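Local coordinates for ABC transporter periplasmic peptide-binding protein (PDB 4QFL) that binds dipeptides in the periplasm, here Ala-Phe, and probably delivers them to an ABC transporter for uptake, at residues Y213-Y218 against V224-N229; L242-T247 against I527-A532; S492-I495 against P499-P502; L290-W295 against L332-I337. One frame throughout, in Å; residues are numbered along the deposited sequence.

Interaction 1 of 4, residues Y213-Y218 against V224-N229; sequences YIYKEY and VRFYKN
Arg225 O is gripped by two amides of the facing strand, Lys216 N at 3.0 Å and Glu217 N at 3.1 Å, the signature of a classic beta bulge. Residues 213-218 and 224-229 are the arms of an antiparallel hairpin, and the bulge moves the register on by one, from the pair Tyr215-Phe226 to Glu217-Arg225. Toward the other end of the ladder, the hydrogen-bonded pair Ile214-Tyr227 contributes the shortest link, Ile214 N to Tyr227 O at 2.7 Å. On the same face of the hairpin, Glu217 and Arg225 run alongside each other, each with CG opposite its own backbone N (chi1 -173° in both). A bend further along the arginine chain (chi3 -52°) brings NE 3.0 Å from Glu217 OE1. This salt bridge lies near the guanidinium plane but enters from above the carboxylate, whose plane is turned 44° from the guanidinium. Lys216 CG lies against the aliphatic CD of Arg225. Further along this face, in one of the two modelled positions of Tyr227, Ile214 CB sits over its ring, 4.0 Å from the centroid, in a CH-pi contact. The reverse face carries Tyr215 and Phe226, whose CD2 and CE1 approach to 4.3 Å. Phe226 faces helix 50-60, packing on Gln59 and Leu60, while the other face carries the Glu217-Arg225 pair and the Tyr227 ring. With Lys216 NZ 5.7 Å from Arg225 NE, the carboxylate of Glu217 probably offsets a local excess of positive charge.

Interaction 2 of 4, residues L242-T247 against I527-A532; sequences LVYDIT and ISLANA
Leu242 and Leu529 meet through their side chains while their CA atoms stay 8.9 Å apart, the former on an extended strand and the latter opening the type I turn 529-532. The methyl CD1 of Leu529 is the point of contact. Against it comes Leu242 CD2, at 3.4 Å a tighter carbon approach than usual, with Leu242 CD1 touching the same methyl at 3.7 Å; the two leucine side chains meet obliquely. Tyr244, two residues along the strand, points against Leu529, its OH lying 3.4 Å from Leu529 CD1 and roughly at a right angle to the approach of Leu242 CD2; its CZ is 4.0 Å from that methyl. Leu529 sets its CG opposite its own carbonyl carbon (chi1 -57°) and continues extended (chi2 -179°), which carries CD1 to both the leucine and the phenol. With an alanine at Leu242, one flank of Leu529 CD1 would probably lose its packing partner, leaving the leucine tip free to shift. The turn has its own local bonds: Ser528 OG accepts from Ala530 N at 3.1 Å in an ST turn, and Ala532 N bonds back to Leu529 O. Strand 241-246 runs between strands 223-228 and 30-35 in the sheet, and the C-terminal turn presses on it from one face. Helix 50-60 joins them through Gln59, which touches both Tyr244 and Leu529, while Tyr33 of strand 30-35 packs on the same two residues.

Interaction 3 of 4, residues S492-I495 against P499-P502; sequences SMII and PLYP
Pro499 makes the first contact with residues 492-495: its CD lies 3.3 Å from Ile494 O, so the proline ring packs against a backbone carbonyl near the C-terminal end of helix 480-497. Its CG also faces the branch methyl CG2 of Ile494, more loosely, at 4.4 Å. Leu500 follows as the first residue of strand 500-513 and offers CD1 to that same methyl, at 4.1 Å, the two side chains meeting at a slant. Its CG lies between its own backbone N and carbonyl carbon (chi1 51°), a turn that, with chi2 at 74°, brings CD1 to Ile494 CG2. Ile494 CG2 also approaches Leu500 O, at 4.1 Å; this buried carbonyl finds no polar partner in the model. The chain passes Tyr501, whose side chain leaves the backbone away from the helix and packs on Met351 and Pro352, and arrives at Pro502. Here the meeting is with the other isoleucine: Ile495 CD1 comes within 4.1 Å of Pro502 CD. Ile495 leaves its backbone away from the strand, and the bend at chi2 (-44°) returns CD1 to the proline. The side-chain pairs are apolar, and Leu448 of helix 445-448 touches both Ile494 and Leu500. Tight succession of a long helix and the strand it leads into, packed together by branched aliphatic side chains and prolines, makes this a helix-to-strand junction, with strand 500-513 continuing into the sheet beside strand 291-297.

Interaction 4 of 4, residues L290-W295 against L332-I337; sequences LNIGYW and LRARSI
Strand 291-297, paired on its two sides with strands 428-434 and 500-513, meets the segment leaving the short strand 332-333 through a single residue, Ile292. Its side chain packs against Ile337 O: CB and CD1 are each 3.4 Å from that oxygen, and CG1 is 3.5 Å away. The oxygen is buried here and has no polar partner in the model, so hydrocarbon takes the place of a donor around it. With CG1 opposite its backbone N (chi1 179°) and a bend at chi2 (75°), Ile292 lays its CD1 methyl toward Ala334, whose CB is 4.1 Å off; Ser336 O is 4.0 Å from the same CD1. Ile337 comes in at about a right angle, its CG1 meeting Ile292 CG1 at 4.2 Å. Strand 332-333 pairs with strand 500-513 as well, so both partners of this contact border one strand, and Pro502 and His505 from it touch both Ile292 and Ala334. This is apolar core beside the dipeptide site, Ile292 also packing on Trp433, one of the residues that line the pockets of both bound residues. A glycine in place of Ile292 would probably open a gap beside Ala334 and Ile337 and leave Trp433 less firmly backed. Ser336 turns away from the strand, its OG bonded to Gln491 of helix 480-497 and to Leu338 N.

In the fold
The four contacts fall into two clusters. Interactions 1 and 2 lie 10 Å apart between centres and share neighbouring strands: Val224 O is 2.8 Å from Tyr244 N, and Tyr213 OH is 2.8 Å from Leu529 O, both probable hydrogen bonds. Interactions 3 and 4 are likewise 10 Å apart between centres, joined by Tyr501 N to Trp295 O at 3.0 Å, with Pro502 packing against Ser336 and Ile337. Interactions 1 and 3 are on opposite sides of the chain's centre, about 42 Å apart between centres. The bound dipeptide is nearer the second cluster: the side chain of Ile292 is about 8 Å from the bound alanine, that of Leu500 about 9 Å and that of Tyr244 about 14 Å from the bound phenylalanine.

Interaction 1 of 4, residues Y213-Y218 against V224-N229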
loop_
_atom_site.group_PDB
_atom_site.type_symbol
_atom_site.label_atom_id
_atom_site.label_comp_id
_atom_site.label_asym_id
_atom_site.label_seq_id
_atom_site.Cartn_x
_atom_site.Cartn_y
_atom_site.Cartn_z
ATOM N N TYR A 213 -16.704 12.318 -3.755
ATOM C CA TYR A 213 -17.253 12.677 -2.452
ATOM C C TYR A 213 -16.449 13.788 -1.815
ATOM O O TYR A 213 -15.285 13.990 -2.138
ATOM C CB TYR A 213 -17.312 11.463 -1.531
ATOM C CG TYR A 213 -18.015 10.288 -2.161
ATOM C CD1 TYR A 213 -19.404 10.160 -2.091
ATOM C CD2 TYR A 213 -17.296 9.312 -2.839
ATOM C CE1 TYR A 213 -20.061 9.080 -2.673
ATOM C CE2 TYR A 213 -17.942 8.230 -3.428
ATOM C CZ TYR A 213 -19.327 8.122 -3.342
ATOM O OH TYR A 213 -19.968 7.047 -3.921
ATOM N N ILE A 214 -17.085 14.507 -0.899
ATOM C CA ILE A 214 -16.506 15.688 -0.285
ATOM C C ILE A 214 -16.407 15.467 1.203
ATOM O O ILE A 214 -17.252 14.798 1.791
ATOM C CB ILE A 214 -17.390 16.924 -0.536
ATOM C CG1 ILE A 214 -17.655 17.079 -2.031
ATOM C CG2 ILE A 214 -16.754 18.176 0.043
ATOM C CD1 ILE A 214 -18.529 18.258 -2.366
ATOM N N TYR A 215 -15.378 16.028 1.815
ATOM C CA TYR A 215 -15.195 15.926 3.261
ATOM C C TYR A 215 -16.283 16.674 4.037
ATOM O O TYR A 215 -16.563 17.848 3.762
ATOM C CB TYR A 215 -13.816 16.458 3.648
ATOM C CG TYR A 215 -13.559 16.527 5.132
ATOM C CD1 TYR A 215 -14.018 17.603 5.884
ATOM C CD2 TYR A 215 -12.836 15.532 5.778
ATOM C CE1 TYR A 215 -13.775 17.680 7.240
ATOM C CE2 TYR A 215 -12.587 15.599 7.137
ATOM C CZ TYR A 215 -13.060 16.681 7.859
ATOM O OH TYR A 215 -12.820 16.762 9.207
ATOM N N LYS A 216 -16.892 15.988 5.002
ATOM C CA LYS A 216 -17.869 16.606 5.902
ATOM C C LYS A 216 -17.384 16.623 7.359
ATOM O O LYS A 216 -17.327 17.678 7.989
ATOM C CB LYS A 216 -19.221 15.895 5.793
ATOM C CG LYS A 216 -20.308 16.459 6.682
ATOM C CD LYS A 216 -20.684 17.874 6.278
ATOM C CE LYS A 216 -21.622 18.523 7.305
ATOM N NZ LYS A 216 -22.928 17.810 7.432
ATOM N N GLU A 217 -16.996 15.460 7.879
ATOM C CA GLU A 217 -16.781 15.307 9.309
ATOM C C GLU A 217 -15.817 14.170 9.650
ATOM O O GLU A 217 -15.718 13.184 8.929
ATOM C CB GLU A 217 -18.140 15.043 9.965
ATOM C CG GLU A 217 -18.157 15.018 11.478
ATOM C CD GLU A 217 -19.519 14.614 12.016
ATOM O OE1 GLU A 217 -20.518 14.795 11.288
ATOM O OE2 GLU A 217 -19.592 14.106 13.154
ATOM N N TYR A 218 -15.123 14.316 10.770
ATOM C CA TYR A 218 -14.223 13.285 11.262
ATOM C C TYR A 218 -14.168 13.289 12.796
ATOM O O TYR A 218 -13.797 14.289 13.408
ATOM C CB TYR A 218 -12.832 13.488 10.656
ATOM C CG TYR A 218 -11.712 12.637 11.237
ATOM C CD1 TYR A 218 -11.842 11.254 11.373
ATOM C CD2 TYR A 218 -10.509 13.224 11.624
ATOM C CE1 TYR A 218 -10.805 10.486 11.888
ATOM C CE2 TYR A 218 -9.475 12.467 12.141
ATOM C CZ TYR A 218 -9.625 11.106 12.269
ATOM O OH TYR A 218 -8.578 10.387 12.781
ATOM N N VAL A 224 -15.716 8.760 9.972
ATOM C CA VAL A 224 -15.517 9.744 8.936
ATOM C C VAL A 224 -16.780 9.804 8.086
ATOM O O VAL A 224 -17.383 8.784 7.753
ATOM C CB VAL A 224 -14.224 9.489 8.119
ATOM C CG1 VAL A 224 -13.838 8.037 8.176
ATOM C CG2 VAL A 224 -14.362 9.985 6.688
ATOM N N ARG A 225 -17.206 11.026 7.796
ATOM C CA ARG A 225 -18.401 11.265 7.028
ATOM C C ARG A 225 -18.047 12.083 5.785
ATOM O O ARG A 225 -17.387 13.123 5.878
ATOM C CB ARG A 225 -19.419 11.999 7.902
ATOM C CG ARG A 225 -20.771 12.165 7.281
ATOM C CD ARG A 225 -21.626 13.093 8.123
ATOM N NE ARG A 225 -21.668 12.698 9.530
ATOM C CZ ARG A 225 -22.413 11.704 10.000
ATOM N NH1 ARG A 225 -23.157 10.984 9.175
ATOM N NH2 ARG A 225 -22.404 11.417 11.293
ATOM N N PHE A 226 -18.459 11.572 4.626
ATOM C CA PHE A 226 -18.343 12.268 3.351
ATOM C C PHE A 226 -19.735 12.427 2.748
ATOM O O PHE A 226 -20.663 11.671 3.075
ATOM C CB PHE A 226 -17.530 11.454 2.339
ATOM C CG PHE A 226 -16.082 11.244 2.708
ATOM C CD1 PHE A 226 -15.407 12.129 3.536
ATOM C CD2 PHE A 226 -15.390 10.155 2.194
ATOM C CE1 PHE A 226 -14.076 11.926 3.855
ATOM C CE2 PHE A 226 -14.051 9.944 2.513
ATOM C CZ PHE A 226 -13.397 10.836 3.348
ATOM N N TYR A 227 -19.887 13.397 1.855
ATOM C CA TYR A 227 -21.122 13.505 1.094
ATOM C C TYR A 227 -20.865 13.636 -0.400
ATOM O O TYR A 227 -19.778 14.019 -0.836
ATOM C CB TYR A 227 -22.006 14.642 1.611
ATOM C CG TYR A 227 -21.443 16.025 1.410
ATOM C CD1 TYR A 227 -20.458 16.523 2.250
ATOM C CD2 TYR A 227 -21.910 16.838 0.392
ATOM C CE1 TYR A 227 -19.947 17.791 2.075
ATOM C CE2 TYR A 227 -21.411 18.106 0.210
ATOM C CZ TYR A 227 -20.431 18.581 1.054
ATOM O OH TYR A 227 -19.934 19.848 0.874
ATOM N N LYS A 228 -21.882 13.304 -1.179
ATOM C CA LYS A 228 -21.764 13.273 -2.625
ATOM C C LYS A 228 -21.328 14.626 -3.208
ATOM O O LYS A 228 -21.795 15.691 -2.788
ATOM C CB LYS A 228 -23.088 12.797 -3.234
ATOM C CG LYS A 228 -23.622 13.648 -4.348
ATOM C CD LYS A 228 -24.788 12.966 -5.049
ATOM C CE LYS A 228 -25.071 13.630 -6.387
ATOM N NZ LYS A 228 -25.979 12.829 -7.249
ATOM N N ASN A 229 -20.398 14.578 -4.154
ATOM C CA ASN A 229 -20.020 15.759 -4.926
ATOM C C ASN A 229 -20.941 15.925 -6.127
ATOM O O ASN A 229 -20.793 15.219 -7.129
ATOM C CB ASN A 229 -18.568 15.665 -5.394
ATOM C CG ASN A 229 -18.191 16.782 -6.353
ATOM O OD1 ASN A 229 -18.945 17.739 -6.543
ATOM N ND2 ASN A 229 -17.023 16.666 -6.958
#

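Interaction 2 of 4, residues L242-T247 against I527-A532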
loop_
_atom_site.group_PDB
_atom_site.type_symbol
_atom_site.label_atom_id
_atom_site.label_comp_id
_atom_site.label_asym_id
_atom_site.label_seq_id
_atom_site.Cartn_x
_atom_site.Cartn_y
_atom_site.Cartn_z
ATOM N N LEU A 242 -21.742 8.800 2.711
ATOM C CA LEU A 242 -20.808 7.718 2.942
ATOM C C LEU A 242 -20.208 7.935 4.316
ATOM O O LEU A 242 -19.545 8.949 4.549
ATOM C CB LEU A 242 -19.679 7.779 1.921
ATOM C CG LEU A 242 -19.478 6.605 0.972
ATOM C CD1 LEU A 242 -18.198 6.850 0.169
ATOM C CD2 LEU A 242 -19.407 5.299 1.753
ATOM N N VAL A 243 -20.440 7.001 5.231
ATOM C CA VAL A 243 -19.795 7.055 6.527
ATOM C C VAL A 243 -18.873 5.848 6.670
ATOM O O VAL A 243 -19.232 4.737 6.287
ATOM C CB VAL A 243 -20.823 7.057 7.684
ATOM C CG1 VAL A 243 -20.138 7.401 9.000
ATOM C CG2 VAL A 243 -21.950 8.041 7.401
ATOM N N TYR A 244 -17.673 6.090 7.190
ATOM C CA TYR A 244 -16.769 5.026 7.614
ATOM C C TYR A 244 -16.826 4.877 9.134
ATOM O O TYR A 244 -16.633 5.842 9.880
ATOM C CB TYR A 244 -15.332 5.314 7.181
ATOM C CG TYR A 244 -15.122 5.298 5.697
ATOM C CD1 TYR A 244 -15.426 6.408 4.924
ATOM C CD2 TYR A 244 -14.632 4.173 5.064
ATOM C CE1 TYR A 244 -15.244 6.398 3.562
ATOM C CE2 TYR A 244 -14.451 4.149 3.694
ATOM C CZ TYR A 244 -14.752 5.271 2.952
ATOM O OH TYR A 244 -14.566 5.266 1.595
ATOM N N ASP A 245 -17.100 3.657 9.578
ATOM C CA ASP A 245 -17.175 3.339 10.992
ATOM C C ASP A 245 -15.847 2.712 11.373
ATOM O O ASP A 245 -15.558 1.589 10.987
ATOM C CB ASP A 245 -18.323 2.355 11.226
ATOM C CG ASP A 245 -18.473 1.951 12.675
ATOM O OD1 ASP A 245 -17.514 2.126 13.442
ATOM O OD2 ASP A 245 -19.554 1.444 13.046
ATOM N N ILE A 246 -15.025 3.453 12.099
ATOM C CA ILE A 246 -13.703 2.957 12.463
ATOM C C ILE A 246 -13.786 1.895 13.549
ATOM O O ILE A 246 -14.051 2.195 14.711
ATOM C CB ILE A 246 -12.812 4.084 12.939
ATOM C CG1 ILE A 246 -12.790 5.197 11.893
ATOM C CG2 ILE A 246 -11.417 3.566 13.207
ATOM C CD1 ILE A 246 -12.322 4.749 10.559
ATOM N N THR A 247 -13.560 0.649 13.165
ATOM C CA THR A 247 -13.727 -0.482 14.069
ATOM C C THR A 247 -12.565 -1.451 13.881
ATOM O O THR A 247 -12.622 -2.337 13.027
ATOM C CB THR A 247 -15.026 -1.240 13.764
ATOM O OG1 THR A 247 -16.115 -0.318 13.672
ATOM C CG2 THR A 247 -15.320 -2.247 14.851
ATOM N N ILE A 527 -9.240 0.254 -2.474
ATOM C CA ILE A 527 -10.670 0.083 -2.673
ATOM C C ILE A 527 -11.275 1.380 -3.212
ATOM O O ILE A 527 -10.797 2.462 -2.890
ATOM C CB ILE A 527 -11.340 -0.292 -1.331
ATOM C CG1 ILE A 527 -11.305 -1.809 -1.123
ATOM C CG2 ILE A 527 -12.748 0.236 -1.266
ATOM C CD1 ILE A 527 -11.007 -2.243 0.317
ATOM N N SER A 528 -12.313 1.273 -4.043
ATOM C CA SER A 528 -13.029 2.465 -4.504
ATOM C C SER A 528 -14.526 2.327 -4.338
ATOM O O SER A 528 -15.106 1.304 -4.700
ATOM C CB SER A 528 -12.703 2.792 -5.961
ATOM O OG SER A 528 -13.522 3.847 -6.440
ATOM N N LEU A 529 -15.141 3.366 -3.778
ATOM C CA LEU A 529 -16.594 3.441 -3.646
ATOM C C LEU A 529 -17.160 4.485 -4.595
ATOM O O LEU A 529 -18.297 4.912 -4.448
ATOM C CB LEU A 529 -16.994 3.781 -2.211
ATOM C CG LEU A 529 -16.510 2.866 -1.080
ATOM C CD1 LEU A 529 -17.044 3.357 0.258
ATOM C CD2 LEU A 529 -16.898 1.415 -1.307
ATOM N N ALA A 530 -16.352 4.892 -5.566
ATOM C CA ALA A 530 -16.745 5.894 -6.550
ATOM C C ALA A 530 -18.040 5.545 -7.282
ATOM O O ALA A 530 -18.829 6.433 -7.608
ATOM C CB ALA A 530 -15.620 6.120 -7.555
ATOM N N ASN A 531 -18.249 4.259 -7.553
ATOM C CA ASN A 531 -19.441 3.818 -8.282
ATOM C C ASN A 531 -20.436 3.046 -7.430
ATOM O O ASN A 531 -21.387 2.457 -7.945
ATOM C CB ASN A 531 -19.054 2.975 -9.494
ATOM C CG ASN A 531 -18.395 3.788 -10.575
ATOM O OD1 ASN A 531 -19.060 4.524 -11.315
ATOM N ND2 ASN A 531 -17.078 3.667 -10.678
ATOM N N ALA A 532 -20.216 3.053 -6.125
ATOM C CA ALA A 532 -21.103 2.352 -5.204
ATOM C C ALA A 532 -22.516 2.931 -5.218
ATOM O O ALA A 532 -22.710 4.127 -5.441
ATOM C CB ALA A 532 -20.538 2.397 -3.795
#

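Interaction 3 of 4, residues S492-I495 against P499-P502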
loop_
_atom_site.group_PDB
_atom_site.type_symbol
_atom_site.label_atom_id
_atom_site.label_comp_id
_atom_site.label_asym_id
_atom_site.label_seq_id
_atom_site.Cartn_x
_atom_site.Cartn_y
_atom_site.Cartn_z
ATOM N N SER A 492 16.104 -13.796 -6.875
ATOM C CA SER A 492 17.091 -14.763 -6.405
ATOM C C SER A 492 17.896 -14.256 -5.203
ATOM O O SER A 492 18.150 -15.001 -4.243
ATOM C CB SER A 492 18.029 -15.150 -7.542
ATOM O OG SER A 492 17.325 -15.891 -8.515
ATOM N N MET A 493 18.287 -12.988 -5.267
ATOM C CA MET A 493 19.102 -12.381 -4.228
ATOM C C MET A 493 18.334 -12.336 -2.918
ATOM O O MET A 493 18.879 -12.619 -1.855
ATOM C CB MET A 493 19.542 -10.980 -4.649
ATOM C CG MET A 493 20.675 -10.426 -3.805
ATOM S SD MET A 493 21.305 -8.827 -4.346
ATOM C CE MET A 493 21.936 -9.238 -5.959
ATOM N N ILE A 494 17.054 -11.998 -3.005
ATOM C CA ILE A 494 16.212 -11.937 -1.827
ATOM C C ILE A 494 16.160 -13.301 -1.125
ATOM O O ILE A 494 16.202 -13.375 0.102
ATOM C CB ILE A 494 14.816 -11.427 -2.198
ATOM C CG1 ILE A 494 14.909 -9.963 -2.636
ATOM C CG2 ILE A 494 13.861 -11.594 -1.033
ATOM C CD1 ILE A 494 13.621 -9.391 -3.246
ATOM N N ILE A 495 16.106 -14.376 -1.911
ATOM C CA ILE A 495 16.114 -15.730 -1.359
ATOM C C ILE A 495 17.480 -16.109 -0.806
ATOM O O ILE A 495 17.567 -16.766 0.223
ATOM C CB ILE A 495 15.672 -16.787 -2.396
ATOM C CG1 ILE A 495 14.192 -16.622 -2.716
ATOM C CG2 ILE A 495 15.899 -18.194 -1.860
ATOM C CD1 ILE A 495 13.346 -16.390 -1.493
ATOM N N PRO A 499 16.674 -11.126 3.469
ATOM C CA PRO A 499 16.295 -9.987 4.303
ATOM C C PRO A 499 14.888 -10.240 4.833
ATOM O O PRO A 499 14.576 -9.935 5.975
ATOM C CB PRO A 499 16.317 -8.813 3.326
ATOM C CG PRO A 499 16.203 -9.448 1.956
ATOM C CD PRO A 499 16.878 -10.760 2.061
ATOM N N LEU A 500 14.042 -10.810 3.990
ATOM C CA LEU A 500 12.745 -11.270 4.429
ATOM C C LEU A 500 12.444 -12.598 3.751
ATOM O O LEU A 500 13.070 -12.960 2.754
ATOM C CB LEU A 500 11.663 -10.235 4.121
ATOM C CG LEU A 500 11.580 -9.669 2.699
ATOM C CD1 LEU A 500 10.990 -10.697 1.736
ATOM C CD2 LEU A 500 10.764 -8.378 2.647
ATOM N N TYR A 501 11.477 -13.316 4.304
ATOM C CA TYR A 501 11.100 -14.629 3.814
ATOM C C TYR A 501 9.674 -14.575 3.317
ATOM O O TYR A 501 8.748 -14.425 4.123
ATOM C CB TYR A 501 11.192 -15.636 4.953
ATOM C CG TYR A 501 10.721 -17.042 4.633
ATOM C CD1 TYR A 501 11.050 -17.664 3.435
ATOM C CD2 TYR A 501 9.980 -17.762 5.559
ATOM C CE1 TYR A 501 10.629 -18.968 3.165
ATOM C CE2 TYR A 501 9.559 -19.049 5.301
ATOM C CZ TYR A 501 9.884 -19.648 4.109
ATOM O OH TYR A 501 9.452 -20.935 3.880
ATOM N N PRO A 502 9.490 -14.686 1.990
ATOM C CA PRO A 502 8.147 -14.730 1.406
ATOM C C PRO A 502 7.389 -15.911 1.980
ATOM O O PRO A 502 7.906 -17.026 1.977
ATOM C CB PRO A 502 8.427 -14.972 -0.081
ATOM C CG PRO A 502 9.795 -14.430 -0.301
ATOM C CD PRO A 502 10.544 -14.719 0.959
#

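Interaction 4 of 4, residues L290-W295 against L332-I337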
loop_
_atom_site.group_PDB
_atom_site.type_symbol
_atom_site.label_atom_id
_atom_site.label_comp_id
_atom_site.label_asym_id
_atom_site.label_seq_id
_atom_site.Cartn_x
_atom_site.Cartn_y
_atom_site.Cartn_z
ATOM N N LEU A 290 -2.385 -8.999 -6.387
ATOM C CA LEU A 290 -0.935 -8.946 -6.290
ATOM C C LEU A 290 -0.528 -8.514 -4.884
ATOM O O LEU A 290 -0.661 -7.352 -4.512
ATOM C CB LEU A 290 -0.398 -7.945 -7.297
ATOM C CG LEU A 290 -0.564 -8.227 -8.784
ATOM C CD1 LEU A 290 -0.314 -6.950 -9.560
ATOM C CD2 LEU A 290 0.394 -9.340 -9.214
ATOM N N ASN A 291 -0.056 -9.457 -4.090
ATOM C CA ASN A 291 0.362 -9.144 -2.739
ATOM C C ASN A 291 1.355 -10.167 -2.258
ATOM O O ASN A 291 1.469 -11.246 -2.833
ATOM C CB ASN A 291 -0.838 -9.087 -1.790
ATOM C CG ASN A 291 -1.528 -10.427 -1.633
ATOM O OD1 ASN A 291 -2.495 -10.735 -2.336
ATOM N ND2 ASN A 291 -1.045 -11.225 -0.702
ATOM N N ILE A 292 2.092 -9.813 -1.215
ATOM C CA ILE A 292 2.983 -10.757 -0.557
ATOM C C ILE A 292 2.962 -10.549 0.941
ATOM O O ILE A 292 2.982 -9.419 1.418
ATOM C CB ILE A 292 4.417 -10.608 -1.055
ATOM C CG1 ILE A 292 5.339 -11.593 -0.316
ATOM C CG2 ILE A 292 4.866 -9.165 -0.927
ATOM C CD1 ILE A 292 5.197 -13.028 -0.780
ATOM N N GLY A 293 2.868 -11.651 1.678
ATOM C CA GLY A 293 3.047 -11.649 3.116
ATOM C C GLY A 293 4.370 -12.336 3.432
ATOM O O GLY A 293 4.646 -13.447 2.943
ATOM N N TYR A 294 5.189 -11.672 4.245
ATOM C CA TYR A 294 6.551 -12.129 4.558
ATOM C C TYR A 294 6.905 -12.011 6.050
ATOM O O TYR A 294 6.219 -11.348 6.832
ATOM C CB TYR A 294 7.589 -11.361 3.720
ATOM C CG TYR A 294 7.465 -9.863 3.879
ATOM C CD1 TYR A 294 7.753 -9.248 5.092
ATOM C CD2 TYR A 294 7.038 -9.065 2.831
ATOM C CE1 TYR A 294 7.618 -7.880 5.254
ATOM C CE2 TYR A 294 6.900 -7.701 2.988
ATOM C CZ TYR A 294 7.185 -7.119 4.201
ATOM O OH TYR A 294 7.050 -5.770 4.356
ATOM N N TRP A 295 7.988 -12.675 6.431
ATOM C CA TRP A 295 8.598 -12.499 7.746
ATOM C C TRP A 295 9.892 -11.714 7.545
ATOM O O TRP A 295 10.870 -12.235 6.992
ATOM C CB TRP A 295 8.918 -13.870 8.341
ATOM C CG TRP A 295 9.376 -13.897 9.776
ATOM C CD1 TRP A 295 9.129 -12.973 10.740
ATOM C CD2 TRP A 295 10.138 -14.934 10.395
ATOM N NE1 TRP A 295 9.702 -13.367 11.925
ATOM C CE2 TRP A 295 10.326 -14.569 11.737
ATOM C CE3 TRP A 295 10.682 -16.135 9.939
ATOM C CZ2 TRP A 295 11.031 -15.361 12.636
ATOM C CZ3 TRP A 295 11.386 -16.924 10.828
ATOM C CH2 TRP A 295 11.556 -16.532 12.163
ATOM N N LEU A 332 -1.936 -18.778 -1.544
ATOM C CA LEU A 332 -0.992 -19.524 -2.373
ATOM C C LEU A 332 0.386 -19.475 -1.735
ATOM O O LEU A 332 0.876 -18.408 -1.392
ATOM C CB LEU A 332 -0.916 -18.940 -3.784
ATOM C CG LEU A 332 -2.062 -19.147 -4.782
ATOM C CD1 LEU A 332 -1.697 -18.522 -6.110
ATOM C CD2 LEU A 332 -2.400 -20.630 -4.978
ATOM N N ARG A 333 1.017 -20.627 -1.575
ATOM C CA ARG A 333 2.334 -20.666 -0.949
ATOM C C ARG A 333 3.328 -19.881 -1.807
ATOM O O ARG A 333 3.346 -20.022 -3.031
ATOM C CB ARG A 333 2.799 -22.113 -0.753
ATOM C CG ARG A 333 4.152 -22.250 -0.079
ATOM C CD ARG A 333 4.444 -23.699 0.310
ATOM N NE ARG A 333 5.762 -23.846 0.931
ATOM C CZ ARG A 333 6.098 -24.832 1.760
ATOM N NH1 ARG A 333 5.214 -25.771 2.082
ATOM N NH2 ARG A 333 7.320 -24.876 2.276
ATOM N N ALA A 334 4.147 -19.049 -1.166
ATOM C CA ALA A 334 5.081 -18.198 -1.892
ATOM C C ALA A 334 6.250 -18.994 -2.436
ATOM O O ALA A 334 6.828 -19.801 -1.718
ATOM C CB ALA A 334 5.592 -17.089 -0.990
ATOM N N ARG A 335 6.589 -18.743 -3.704
ATOM C CA ARG A 335 7.759 -19.330 -4.364
ATOM C C ARG A 335 8.802 -18.253 -4.728
ATOM O O ARG A 335 9.851 -18.539 -5.314
ATOM C CB ARG A 335 7.322 -20.109 -5.610
ATOM C CG ARG A 335 7.291 -21.628 -5.424
ATOM C CD ARG A 335 6.062 -22.148 -4.692
ATOM N NE ARG A 335 6.371 -23.426 -4.049
ATOM C CZ ARG A 335 5.475 -24.270 -3.550
ATOM N NH1 ARG A 335 4.181 -23.996 -3.617
ATOM N NH2 ARG A 335 5.881 -25.396 -2.984
ATOM N N SER A 336 8.496 -17.013 -4.356
ATOM C CA SER A 336 9.339 -15.860 -4.610
ATOM C C SER A 336 8.664 -14.718 -3.881
ATOM O O SER A 336 7.538 -14.876 -3.431
ATOM C CB SER A 336 9.376 -15.555 -6.103
ATOM O OG SER A 336 9.965 -14.287 -6.328
ATOM N N ILE A 337 9.321 -13.570 -3.749
ATOM C CA ILE A 337 8.617 -12.414 -3.199
ATOM C C ILE A 337 7.421 -12.022 -4.096
ATOM O O ILE A 337 6.379 -11.556 -3.612
ATOM C CB ILE A 337 9.561 -11.201 -2.919
ATOM C CG1 ILE A 337 8.808 -10.139 -2.109
ATOM C CG2 ILE A 337 10.111 -10.607 -4.210
ATOM C CD1 ILE A 337 9.631 -8.963 -1.670
#